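Local coordinates for protein argonaute (PDB 5I4A) that uses short guide RNAs bearing a 5'-hydroxyl to bind complementary target DNA or RNA and cleave it, at residues T153-S167 and Y207-F221. Numbering follows the deposited sequence.
With nucleotides of chain B.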
loop_
_atom_site.group_PDB
_atom_site.type_symbol
_atom_site.label_atom_id
_atom_site.label_comp_id
_atom_site.label_asym_id
_atom_site.label_seq_id
_atom_site.Cartn_x
_atom_site.Cartn_y
_atom_site.Cartn_z
ATOM N N THR A 153 -14.599 10.463 8.718
ATOM C CA THR A 153 -14.209 9.676 9.875
ATOM C C THR A 153 -15.463 9.360 10.671
ATOM O O THR A 153 -16.233 10.266 11.006
ATOM C CB THR A 153 -13.202 10.424 10.752
ATOM O OG1 THR A 153 -12.193 11.017 9.926
ATOM C CG2 THR A 153 -12.541 9.470 11.733
ATOM N N PHE A 154 -15.673 8.081 10.956
ATOM C CA PHE A 154 -16.845 7.623 11.687
ATOM C C PHE A 154 -16.415 7.242 13.096
ATOM O O PHE A 154 -15.633 6.302 13.280
ATOM C CB PHE A 154 -17.511 6.457 10.959
ATOM C CG PHE A 154 -17.871 6.776 9.536
ATOM C CD1 PHE A 154 -19.054 7.435 9.239
ATOM C CD2 PHE A 154 -17.016 6.449 8.498
ATOM C CE1 PHE A 154 -19.382 7.743 7.933
ATOM C CE2 PHE A 154 -17.339 6.756 7.191
ATOM C CZ PHE A 154 -18.522 7.405 6.907
ATOM N N LEU A 155 -16.909 7.987 14.080
ATOM C CA LEU A 155 -16.511 7.828 15.468
ATOM C C LEU A 155 -17.744 7.654 16.340
ATOM O O LEU A 155 -18.840 8.106 15.994
ATOM C CB LEU A 155 -15.703 9.037 15.965
ATOM C CG LEU A 155 -14.428 9.413 15.209
ATOM C CD1 LEU A 155 -13.939 10.779 15.662
ATOM C CD2 LEU A 155 -13.347 8.365 15.414
ATOM N N SER A 156 -17.553 6.996 17.480
ATOM C CA SER A 156 -18.629 6.877 18.451
ATOM C C SER A 156 -18.986 8.252 18.999
ATOM O O SER A 156 -18.111 9.081 19.264
ATOM C CB SER A 156 -18.221 5.944 19.593
ATOM O OG SER A 156 -17.157 6.495 20.347
ATOM N N LYS A 157 -20.289 8.493 19.156
ATOM C CA LYS A 157 -20.752 9.777 19.672
ATOM C C LYS A 157 -20.328 9.985 21.121
ATOM O O LYS A 157 -20.107 11.126 21.542
ATOM C CB LYS A 157 -22.272 9.864 19.535
ATOM C CG LYS A 157 -22.890 11.161 20.021
ATOM C CD LYS A 157 -24.396 11.132 19.821
ATOM C CE LYS A 157 -25.053 12.399 20.340
ATOM N NZ LYS A 157 -26.521 12.379 20.094
ATOM N N GLU A 158 -20.202 8.908 21.884
ATOM C CA GLU A 158 -19.846 8.950 23.289
ATOM C C GLU A 158 -18.481 8.307 23.500
ATOM O O GLU A 158 -18.040 7.486 22.687
ATOM C CB GLU A 158 -20.900 8.219 24.132
ATOM C CG GLU A 158 -22.337 8.602 23.802
ATOM C CD GLU A 158 -22.760 9.917 24.435
ATOM O OE1 GLU A 158 -22.855 9.974 25.680
ATOM O OE2 GLU A 158 -22.998 10.893 23.691
ATOM N N PRO A 159 -17.775 8.673 24.571
ATOM C CA PRO A 159 -16.511 8.000 24.887
ATOM C C PRO A 159 -16.701 6.497 25.043
ATOM O O PRO A 159 -17.805 6.002 25.284
ATOM C CB PRO A 159 -16.086 8.649 26.207
ATOM C CG PRO A 159 -16.675 10.015 26.136
ATOM C CD PRO A 159 -18.002 9.842 25.437
ATOM N N ALA A 160 -15.583 5.774 24.913
ATOM C CA ALA A 160 -15.609 4.317 24.804
ATOM C C ALA A 160 -16.400 3.668 25.935
ATOM O O ALA A 160 -17.232 2.785 25.700
ATOM C CB ALA A 160 -14.178 3.777 24.774
ATOM N N LEU A 161 -16.157 4.098 27.175
ATOM C CA LEU A 161 -16.838 3.479 28.307
ATOM C C LEU A 161 -18.320 3.827 28.342
ATOM O O LEU A 161 -19.117 3.067 28.903
ATOM C CB LEU A 161 -16.162 3.890 29.614
ATOM C CG LEU A 161 -14.822 3.210 29.895
ATOM C CD1 LEU A 161 -14.261 3.659 31.233
ATOM C CD2 LEU A 161 -14.983 1.699 29.857
ATOM N N GLU A 162 -18.714 4.957 27.750
ATOM C CA GLU A 162 -20.104 5.394 27.751
ATOM C C GLU A 162 -20.779 5.198 26.398
ATOM O O GLU A 162 -21.807 5.829 26.127
ATOM C CB GLU A 162 -20.203 6.862 28.165
ATOM C CG GLU A 162 -19.300 7.268 29.312
ATOM C CD GLU A 162 -19.405 8.749 29.619
ATOM O OE1 GLU A 162 -19.964 9.490 28.781
ATOM O OE2 GLU A 162 -18.936 9.172 30.698
ATOM N N SER A 163 -20.226 4.347 25.539
ATOM C CA SER A 163 -20.734 4.150 24.186
ATOM C C SER A 163 -21.429 2.798 24.097
ATOM O O SER A 163 -20.817 1.762 24.383
ATOM C CB SER A 163 -19.604 4.243 23.161
ATOM O OG SER A 163 -20.099 4.078 21.842
ATOM N N ALA A 164 -22.702 2.814 23.694
ATOM C CA ALA A 164 -23.456 1.572 23.558
ATOM C C ALA A 164 -22.812 0.646 22.533
ATOM O O ALA A 164 -22.689 -0.562 22.768
ATOM C CB ALA A 164 -24.903 1.876 23.172
ATOM N N ILE A 165 -22.396 1.192 21.397
ATOM C CA ILE A 165 -21.736 0.422 20.349
ATOM C C ILE A 165 -20.235 0.448 20.599
ATOM O O ILE A 165 -19.698 1.377 21.213
ATOM C CB ILE A 165 -22.095 0.976 18.953
ATOM C CG1 ILE A 165 -21.586 0.047 17.846
ATOM C CG2 ILE A 165 -21.551 2.388 18.778
ATOM C CD1 ILE A 165 -21.770 0.597 16.446
ATOM N N LYS A 166 -19.547 -0.589 20.130
ATOM C CA LYS A 166 -18.111 -0.726 20.309
ATOM C C LYS A 166 -17.469 -1.181 19.005
ATOM O O LYS A 166 -18.145 -1.605 18.063
ATOM C CB LYS A 166 -17.786 -1.703 21.447
ATOM C CG LYS A 166 -17.992 -1.098 22.824
ATOM C CD LYS A 166 -18.485 -2.102 23.844
ATOM C CE LYS A 166 -18.612 -1.436 25.203
ATOM N NZ LYS A 166 -19.169 -0.059 25.077
ATOM N N SER A 167 -16.144 -1.075 18.960
ATOM C CA SER A 167 -15.359 -1.480 17.801
ATOM C C SER A 167 -14.028 -2.031 18.302
ATOM O O SER A 167 -13.811 -2.174 19.509
ATOM C CB SER A 167 -15.170 -0.306 16.830
ATOM O OG SER A 167 -14.015 0.449 17.154
ATOM N N TYR A 207 -11.055 8.884 24.683
ATOM C CA TYR A 207 -11.014 7.801 23.711
ATOM C C TYR A 207 -12.386 7.620 23.081
ATOM O O TYR A 207 -13.391 7.499 23.789
ATOM C CB TYR A 207 -10.548 6.499 24.366
ATOM C CG TYR A 207 -9.096 6.538 24.781
ATOM C CD1 TYR A 207 -8.694 7.278 25.881
ATOM C CD2 TYR A 207 -8.127 5.844 24.066
ATOM C CE1 TYR A 207 -7.374 7.332 26.256
ATOM C CE2 TYR A 207 -6.798 5.887 24.444
ATOM C CZ TYR A 207 -6.430 6.630 25.544
ATOM O OH TYR A 207 -5.113 6.687 25.933
ATOM N N LEU A 208 -12.418 7.610 21.753
ATOM C CA LEU A 208 -13.619 7.331 20.987
ATOM C C LEU A 208 -13.384 6.100 20.125
ATOM O O LEU A 208 -12.245 5.779 19.774
ATOM C CB LEU A 208 -14.008 8.520 20.099
ATOM C CG LEU A 208 -14.320 9.837 20.810
ATOM C CD1 LEU A 208 -14.688 10.912 19.800
ATOM C CD2 LEU A 208 -15.437 9.642 21.820
ATOM N N PHE A 209 -14.467 5.409 19.790
ATOM C CA PHE A 209 -14.377 4.262 18.899
ATOM C C PHE A 209 -14.315 4.734 17.453
ATOM O O PHE A 209 -15.100 5.590 17.036
ATOM C CB PHE A 209 -15.567 3.326 19.102
ATOM C CG PHE A 209 -15.400 2.385 20.256
ATOM C CD1 PHE A 209 -14.531 1.312 20.164
ATOM C CD2 PHE A 209 -16.107 2.570 21.431
ATOM C CE1 PHE A 209 -14.373 0.439 21.221
ATOM C CE2 PHE A 209 -15.949 1.701 22.492
ATOM C CZ PHE A 209 -15.077 0.637 22.387
ATOM N N ASN A 210 -13.377 4.178 16.694
ATOM C CA ASN A 210 -13.216 4.499 15.282
ATOM C C ASN A 210 -13.767 3.350 14.448
ATOM O O ASN A 210 -13.398 2.189 14.658
ATOM C CB ASN A 210 -11.745 4.745 14.947
ATOM C CG ASN A 210 -11.543 5.225 13.526
ATOM O OD1 ASN A 210 -12.395 5.913 12.964
ATOM N ND2 ASN A 210 -10.412 4.858 12.934
ATOM N N PHE A 211 -14.653 3.671 13.510
ATOM C CA PHE A 211 -15.350 2.671 12.712
ATOM C C PHE A 211 -14.835 2.715 11.281
ATOM O O PHE A 211 -14.949 3.744 10.605
ATOM C CB PHE A 211 -16.860 2.897 12.755
ATOM C CG PHE A 211 -17.442 2.773 14.128
ATOM C CD1 PHE A 211 -17.696 1.527 14.673
ATOM C CD2 PHE A 211 -17.725 3.899 14.879
ATOM C CE1 PHE A 211 -18.227 1.405 15.942
ATOM C CE2 PHE A 211 -18.257 3.785 16.149
ATOM C CZ PHE A 211 -18.509 2.536 16.680
ATOM N N THR A 212 -14.279 1.598 10.827
ATOM C CA THR A 212 -13.735 1.488 9.486
ATOM C C THR A 212 -14.807 0.974 8.528
ATOM O O THR A 212 -15.957 0.738 8.905
ATOM C CB THR A 212 -12.516 0.571 9.487
ATOM O OG1 THR A 212 -12.946 -0.796 9.489
ATOM C CG2 THR A 212 -11.672 0.823 10.725
ATOM N N THR A 213 -14.420 0.800 7.262
ATOM C CA THR A 213 -15.347 0.269 6.269
ATOM C C THR A 213 -15.834 -1.126 6.640
ATOM O O THR A 213 -16.980 -1.484 6.343
ATOM C CB THR A 213 -14.683 0.247 4.892
ATOM O OG1 THR A 213 -13.305 -0.122 5.033
ATOM C CG2 THR A 213 -14.778 1.614 4.232
ATOM N N ARG A 214 -14.988 -1.922 7.295
ATOM C CA ARG A 214 -15.372 -3.287 7.633
ATOM C C ARG A 214 -16.305 -3.323 8.840
ATOM O O ARG A 214 -17.233 -4.138 8.884
ATOM C CB ARG A 214 -14.123 -4.132 7.884
ATOM C CG ARG A 214 -14.291 -5.612 7.567
ATOM C CD ARG A 214 -12.978 -6.365 7.733
ATOM N NE ARG A 214 -12.436 -6.830 6.457
ATOM C CZ ARG A 214 -11.323 -7.548 6.334
ATOM N NH1 ARG A 214 -10.907 -7.929 5.134
ATOM N NH2 ARG A 214 -10.625 -7.886 7.410
ATOM N N ASP A 215 -16.073 -2.449 9.824
ATOM C CA ASP A 215 -16.963 -2.381 10.981
ATOM C C ASP A 215 -18.369 -1.972 10.561
ATOM O O ASP A 215 -19.360 -2.554 11.015
ATOM C CB ASP A 215 -16.405 -1.401 12.014
ATOM C CG ASP A 215 -14.964 -1.699 12.382
ATOM O OD1 ASP A 215 -14.607 -2.890 12.488
ATOM O OD2 ASP A 215 -14.187 -0.736 12.560
ATOM N N ALA A 216 -18.471 -0.967 9.687
ATOM C CA ALA A 216 -19.772 -0.551 9.172
ATOM C C ALA A 216 -20.510 -1.719 8.532
ATOM O O ALA A 216 -21.720 -1.883 8.728
ATOM C CB ALA A 216 -19.594 0.590 8.171
ATOM N N GLU A 217 -19.795 -2.545 7.762
ATOM C CA GLU A 217 -20.379 -3.796 7.290
ATOM C C GLU A 217 -20.719 -4.711 8.457
ATOM O O GLU A 217 -21.787 -5.334 8.481
ATOM C CB GLU A 217 -19.420 -4.507 6.336
ATOM C CG GLU A 217 -19.178 -3.804 5.014
ATOM C CD GLU A 217 -18.195 -4.558 4.139
ATOM O OE1 GLU A 217 -18.062 -4.209 2.946
ATOM O OE2 GLU A 217 -17.556 -5.504 4.647
ATOM N N LYS A 218 -19.819 -4.799 9.437
ATOM C CA LYS A 218 -20.009 -5.727 10.545
ATOM C C LYS A 218 -21.196 -5.321 11.411
ATOM O O LYS A 218 -22.025 -6.161 11.779
ATOM C CB LYS A 218 -18.729 -5.804 11.377
ATOM C CG LYS A 218 -18.754 -6.848 12.472
ATOM C CD LYS A 218 -17.454 -6.844 13.254
ATOM C CE LYS A 218 -17.532 -7.808 14.418
ATOM N NZ LYS A 218 -18.800 -7.613 15.173
ATOM N N TYR A 219 -21.298 -4.036 11.743
ATOM C CA TYR A 219 -22.362 -3.541 12.606
ATOM C C TYR A 219 -23.560 -3.013 11.827
ATOM O O TYR A 219 -24.444 -2.389 12.421
ATOM C CB TYR A 219 -21.812 -2.463 13.544
ATOM C CG TYR A 219 -20.600 -2.939 14.311
ATOM C CD1 TYR A 219 -20.723 -3.878 15.327
ATOM C CD2 TYR A 219 -19.332 -2.464 14.009
ATOM C CE1 TYR A 219 -19.615 -4.324 16.024
ATOM C CE2 TYR A 219 -18.220 -2.905 14.699
ATOM C CZ TYR A 219 -18.367 -3.833 15.706
ATOM O OH TYR A 219 -17.259 -4.270 16.394
ATOM N N GLY A 220 -23.604 -3.240 10.516
ATOM C CA GLY A 220 -24.831 -3.057 9.766
ATOM C C GLY A 220 -25.196 -1.638 9.398
ATOM O O GLY A 220 -26.385 -1.331 9.267
ATOM N N PHE A 221 -24.211 -0.755 9.217
ATOM C CA PHE A 221 -24.497 0.588 8.722
ATOM C C PHE A 221 -23.606 0.969 7.545
ATOM O O PHE A 221 -23.443 2.159 7.257
ATOM C CB PHE A 221 -24.391 1.626 9.847
ATOM C CG PHE A 221 -23.034 1.711 10.491
ATOM C CD1 PHE A 221 -22.708 0.900 11.566
ATOM C CD2 PHE A 221 -22.098 2.630 10.046
ATOM C CE1 PHE A 221 -21.466 0.992 12.170
ATOM C CE2 PHE A 221 -20.856 2.729 10.647
ATOM C CZ PHE A 221 -20.539 1.907 11.709
ATOM P P A B 7 -10.297 -1.290 7.079
ATOM O OP1 A B 7 -11.779 -1.396 7.120
ATOM O OP2 A B 7 -9.653 -0.447 6.039
ATOM O "O5'" A B 7 -9.816 -0.812 8.521
ATOM C "C5'" A B 7 -8.437 -0.664 8.822
ATOM C "C4'" A B 7 -8.209 0.465 9.789
ATOM O "O4'" A B 7 -8.011 -0.056 11.128
ATOM C "C3'" A B 7 -6.974 1.306 9.536
ATOM O "O3'" A B 7 -7.181 2.261 8.513
ATOM C "C2'" A B 7 -6.702 1.911 10.908
ATOM O "O2'" A B 7 -7.589 2.989 11.165
ATOM C "C1'" A B 7 -7.082 0.747 11.823
ATOM P P C B 5 -6.819 -5.092 -2.550
ATOM O OP1 C B 5 -6.276 -3.754 -2.896
ATOM O OP2 C B 5 -5.883 -6.172 -2.150
ATOM O "O5'" C B 5 -7.885 -4.906 -1.378
ATOM C "C5'" C B 5 -9.006 -4.043 -1.530
ATOM C "C4'" C B 5 -10.081 -4.356 -0.516
ATOM O "O4'" C B 5 -10.422 -5.759 -0.586
ATOM C "C3'" C B 5 -9.700 -4.119 0.937
ATOM O "O3'" C B 5 -9.946 -2.777 1.317
ATOM C "C2'" C B 5 -10.565 -5.117 1.708
ATOM O "O2'" C B 5 -11.831 -4.555 2.018
ATOM C "C1'" C B 5 -10.763 -6.246 0.690
ATOM N N1 C B 5 -9.965 -7.464 0.967
ATOM C C2 C B 5 -10.404 -8.366 1.942
ATOM O O2 C B 5 -11.437 -8.111 2.579
ATOM N N3 C B 5 -9.687 -9.492 2.177
ATOM C C4 C B 5 -8.580 -9.740 1.476
ATOM N N4 C B 5 -7.908 -10.864 1.746
ATOM C C5 C B 5 -8.116 -8.847 0.469
ATOM C C6 C B 5 -8.834 -7.738 0.246
ATOM P P U B 21 -0.846 14.855 29.913
ATOM O OP1 U B 21 -1.614 14.945 31.189
ATOM O OP2 U B 21 -0.099 16.055 29.474
ATOM O "O5'" U B 21 0.211 13.652 29.920
ATOM C "C5'" U B 21 0.079 12.538 30.810
ATOM C "C4'" U B 21 -1.290 11.907 30.681
ATOM O "O4'" U B 21 -1.308 10.994 29.553
ATOM C "C3'" U B 21 -1.855 11.134 31.887
ATOM O "O3'" U B 21 -3.052 11.740 32.377
ATOM C "C2'" U B 21 -2.219 9.751 31.322
ATOM O "O2'" U B 21 -3.475 9.270 31.761
ATOM C "C1'" U B 21 -2.231 9.969 29.810
ATOM N N1 U B 21 -1.859 8.749 29.072
ATOM C C2 U B 21 -2.901 7.910 28.702
ATOM O O2 U B 21 -4.062 8.140 28.911
ATOM N N3 U B 21 -2.579 6.761 28.051
ATOM C C4 U B 21 -1.311 6.353 27.737
ATOM O O4 U B 21 -1.168 5.289 27.142
ATOM C C5 U B 21 -0.263 7.240 28.147
ATOM C C6 U B 21 -0.560 8.381 28.795
HETATM O O HOH W 1 -13.435 6.100 10.406
#
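The Phe209 ring takes Lys166 on one face, with Lys166 CA 3.8 Å from the ring centroid and almost on its normal, a CH-pi contact. At the edge of that ring lie Ser156 OG and Ser163 CB, while Ala160 CB packs 3.6 Å from Phe209 CE2; Tyr181 meets it edge-to-face. The neighbouring Phe211 ring has Leu155 C and Ser156 CA in plane at its edge, and Ile165, its CG1 anti to the backbone N (chi1 -171°), carries CD1 to 3.7 Å from Phe211 CE1. Cutting Phe209 back to an alanine would probably open a gap under the backbone of Lys166 and beside Ala160, leaving the 160-167 loop less firmly held. At the junction of PAZ and linker L2, Thr212 and Thr213 hydroxyls bond OP1 of A7 of chain B, the guide RNA. The end of linker L1, Phe154 to Ser156, pairs antiparallel with PAZ strand 207-211: Phe211 N donates a hydrogen bond to Phe154 O (2.8 Å), Ser156 N one to Phe209 O (2.9 Å). Ser156 OG accepts from Phe209 N at 3.0 Å and donates to Glu158 O; Ser167 OG donates to Asn210 O (3.1 Å) from above the carbonyl plane and also bonds Tyr169 N. PAZ loop 160-167 thus closes over apolar rings, two serine hydroxyls serving backbone polar atoms.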